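Local coordinates for protein phosphatase Slingshot homolog 2 (Homo sapiens, PDB 2NT2), which dephosphorylates and thereby activates the actin-depolymerizing factor cofilin, and so regulates actin filament dynamics through its protein-tyrosine phosphatase-family catalytic domain, at residues Met90-Ser95 with Arg122-Pro127. The protein carries 1 engineered substitution. Residues are numbered along the deposited sequence; the frame is centred on the assembly and turned at random.
With SO4 (sulfate ion), chain D.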
ATOM      1  N   MET A  90       7.977   7.472   2.987  1.00 15.63           N
ATOM      2  CA  MET A  90       9.162   6.763   2.524  1.00 18.97           C
ATOM      3  C   MET A  90       8.845   5.531   1.688  1.00 17.81           C
ATOM      4  O   MET A  90       9.696   5.100   0.904  1.00 16.27           O
ATOM      5  CB  MET A  90      10.063   6.380   3.701  1.00 22.00           C
ATOM      6  CG  MET A  90      10.307   7.483   4.712  1.00 23.92           C
ATOM      7  SD  MET A  90      11.023   8.988   4.030  1.00 33.59           S
ATOM      8  CE  MET A  90      12.056   8.337   2.723  1.00 80.04           C
ATOM      9  N   GLY A  91       7.650   4.978   1.828  1.00 15.07           N
ATOM     10  CA  GLY A  91       7.294   3.740   1.146  1.00 16.60           C
ATOM     11  C   GLY A  91       7.922   2.541   1.837  1.00 15.41           C
ATOM     12  O   GLY A  91       8.291   1.556   1.203  1.00 13.94           O
ATOM     13  N   VAL A  92       8.049   2.622   3.153  1.00 18.37           N
ATOM     14  CA  VAL A  92       8.783   1.644   3.948  1.00 16.48           C
ATOM     15  C   VAL A  92       7.915   0.980   5.003  1.00  8.76           C
ATOM     16  O   VAL A  92       8.061  -0.207   5.292  1.00 14.51           O
ATOM     17  CB  VAL A  92       9.980   2.349   4.624  1.00 15.03           C
ATOM     18  CG1 VAL A  92      10.324   1.719   5.960  1.00 14.52           C
ATOM     19  CG2 VAL A  92      11.174   2.341   3.680  1.00 11.87           C
ATOM     20  N   SER A  93       6.991   1.729   5.595  1.00 10.64           N
ATOM     21  CA  SER A  93       6.231   1.223   6.739  1.00 13.58           C
ATOM     22  C   SER A  93       4.730   1.256   6.522  1.00 10.11           C
ATOM     23  O   SER A  93       4.058   0.224   6.415  1.00 11.86           O
ATOM     24  CB  SER A  93       6.630   2.038   7.976  1.00  9.82           C
ATOM     25  OG  SER A  93       6.009   1.563   9.143  1.00 20.86           O
ATOM     26  N   ARG A  94       4.139   2.444   6.440  1.00  9.56           N
ATOM     27  CA  ARG A  94       2.687   2.512   6.257  1.00 15.39           C
ATOM     28  C   ARG A  94       2.256   1.889   4.934  1.00 17.52           C
ATOM     29  O   ARG A  94       1.292   1.120   4.867  1.00 12.56           O
ATOM     30  CB  ARG A  94       2.209   3.962   6.323  1.00 16.34           C
ATOM     31  CG  ARG A  94       2.248   4.579   7.716  1.00 17.07           C
ATOM     32  CD  ARG A  94       1.960   6.074   7.637  1.00 16.74           C
ATOM     33  NE  ARG A  94       3.110   6.822   7.133  1.00 13.41           N
ATOM     34  CZ  ARG A  94       3.137   8.138   6.977  1.00 11.39           C
ATOM     35  NH1 ARG A  94       2.083   8.879   7.278  1.00  7.03           N
ATOM     36  NH2 ARG A  94       4.244   8.705   6.511  1.00  9.57           N
ATOM     37  N   SER A  95       2.955   2.236   3.857  1.00 16.77           N
ATOM     38  CA  SER A  95       2.628   1.719   2.536  1.00  9.89           C
ATOM     39  C   SER A  95       2.978   0.236   2.420  1.00 13.05           C
ATOM     40  O   SER A  95       2.159  -0.535   1.923  1.00 18.96           O
ATOM     41  CB  SER A  95       3.331   2.521   1.446  1.00  7.10           C
ATOM     42  OG  SER A  95       4.701   2.723   1.723  1.00 14.95           O
ATOM     43  N   ARG A 122      10.929  -4.847  -2.865  1.00 27.52           N
ATOM     44  CA  ARG A 122      11.208  -3.551  -2.242  1.00 29.21           C
ATOM     45  C   ARG A 122      12.002  -3.749  -0.954  1.00 26.69           C
ATOM     46  O   ARG A 122      11.445  -3.848   0.133  1.00 15.40           O
ATOM     47  CB  ARG A 122       9.921  -2.774  -1.980  1.00 29.99           C
ATOM     48  CG  ARG A 122      10.172  -1.389  -1.409  1.00 29.52           C
ATOM     49  CD  ARG A 122       9.181  -0.371  -1.954  1.00 23.84           C
ATOM     50  NE  ARG A 122       9.474   0.958  -1.413  1.00 22.54           N
ATOM     51  CZ  ARG A 122       9.915   1.964  -2.160  1.00 22.22           C
ATOM     52  NH1 ARG A 122      10.093   1.781  -3.459  1.00 17.45           N
ATOM     53  NH2 ARG A 122      10.162   3.142  -1.606  1.00 12.48           N
ATOM     54  N   THR A 123      13.312  -3.836  -1.123  1.00 24.25           N
ATOM     55  CA  THR A 123      14.262  -4.144  -0.074  1.00 27.26           C
ATOM     56  C   THR A 123      14.197  -3.175   1.092  1.00 24.63           C
ATOM     57  O   THR A 123      14.522  -3.540   2.228  1.00 24.25           O
ATOM     58  CB  THR A 123      15.695  -4.168  -0.653  1.00 34.41           C
ATOM     59  OG1 THR A 123      16.089  -2.853  -1.050  1.00 35.90           O
ATOM     60  CG2 THR A 123      15.717  -5.027  -1.913  1.00 28.19           C
ATOM     61  N   VAL A 124      13.783  -1.928   0.863  1.00 23.91           N
ATOM     62  CA  VAL A 124      13.737  -0.986   1.982  1.00 25.95           C
ATOM     63  C   VAL A 124      12.482  -1.185   2.827  1.00 24.10           C
ATOM     64  O   VAL A 124      12.357  -0.569   3.890  1.00 23.37           O
ATOM     65  CB  VAL A 124      13.821   0.486   1.549  1.00 24.77           C
ATOM     66  CG1 VAL A 124      15.240   0.843   1.144  1.00 19.81           C
ATOM     67  CG2 VAL A 124      12.843   0.792   0.429  1.00 29.47           C
ATOM     68  N   THR A 125      11.566  -2.035   2.376  1.00 21.86           N
ATOM     69  CA  THR A 125      10.356  -2.317   3.137  1.00 21.89           C
ATOM     70  C   THR A 125      10.673  -2.696   4.581  1.00 24.41           C
ATOM     71  O   THR A 125      11.466  -3.592   4.861  1.00 21.94           O
ATOM     72  CB  THR A 125       9.507  -3.445   2.521  1.00 22.46           C
ATOM     73  OG1 THR A 125      10.323  -4.604   2.329  1.00 44.97           O
ATOM     74  CG2 THR A 125       8.979  -3.025   1.159  1.00  9.67           C
ATOM     75  N   LYS A 126      10.010  -2.008   5.499  1.00 23.14           N
ATOM     76  CA  LYS A 126      10.274  -2.183   6.923  1.00 24.21           C
ATOM     77  C   LYS A 126       9.116  -1.620   7.739  1.00 19.59           C
ATOM     78  O   LYS A 126       9.177  -0.495   8.234  1.00 19.93           O
ATOM     79  CB  LYS A 126      11.590  -1.501   7.296  1.00 32.51           C
ATOM     80  CG  LYS A 126      11.860  -1.405   8.787  1.00 42.71           C
ATOM     81  CD  LYS A 126      13.352  -1.345   9.077  1.00 47.77           C
ATOM     82  CE  LYS A 126      13.687  -1.887  10.455  1.00 52.21           C
ATOM     83  NZ  LYS A 126      14.422  -3.182  10.395  1.00 43.06           N
ATOM     84  N   PRO A 127       8.053  -2.407   7.854  1.00 20.54           N
ATOM     85  CA  PRO A 127       6.915  -1.992   8.684  1.00 18.20           C
ATOM     86  C   PRO A 127       7.371  -1.714  10.110  1.00 18.34           C
ATOM     87  O   PRO A 127       8.257  -2.384  10.638  1.00 16.17           O
ATOM     88  CB  PRO A 127       5.982  -3.199   8.617  1.00 16.30           C
ATOM     89  CG  PRO A 127       6.330  -3.872   7.325  1.00 14.62           C
ATOM     90  CD  PRO A 127       7.824  -3.712   7.204  1.00 19.44           C
TER
HETATM   91  S   SO4 D 101       6.487   5.626   5.784  1.00 19.17           S
HETATM   92  O1  SO4 D 101       6.512   6.933   5.144  1.00  8.35           O
HETATM   93  O2  SO4 D 101       7.553   5.508   6.777  1.00 17.74           O
HETATM   94  O3  SO4 D 101       5.200   5.433   6.459  1.00 19.04           O
HETATM   95  O4  SO4 D 101       6.661   4.589   4.763  1.00  9.64           O
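The phosphate-binding loop (P-loop) of the protein-tyrosine phosphatase fold is gripped here on its outer, convex side by the loop joining helices 111-121 and 129-143. Three carbonyls in a row face outward to it. Arg122 serves two of them with one edge of its guanidinium: NE reaches Gly91 O at 2.9 Å, while NH2 donates to Met90 O at 3.2 Å, nearly in the guanidinium plane but bent (138° at the hydrogen). CG of Arg122 stands anti to the backbone N (chi1 -177°), sending the chain toward these carbonyls. The third, Val92 O, takes the backbone N-H of Lys126 at 2.7 Å. Beside it Val92 CG2 lies 3.1 Å from Val124 O, and CG1 3.7 Å from Lys126 CB. Ser93 OG, close to Pro127, bonds to Asp57 and to the backbone N of Asn128.

On the concave side of the loop a sulfate, probably from the crystallisation liquor, sits where substrate phosphate would be expected, hydrogen-bonded to OG of Ser88, the engineered replacement of the nucleophilic cysteine. The backbone N-H groups of Met90, Val92, Ser93 and Arg94 donate to it; Arg94 adds NE to SO4 O3 at 2.6 Å, almost straight (177°), and NH2 to O1. The bonds to Gly91 O and Val92 O probably help keep Val92 N and Ser93 N turned toward SO4 O4, and the Arg122 charge on Gly91 O would probably make Val92 N a better donor.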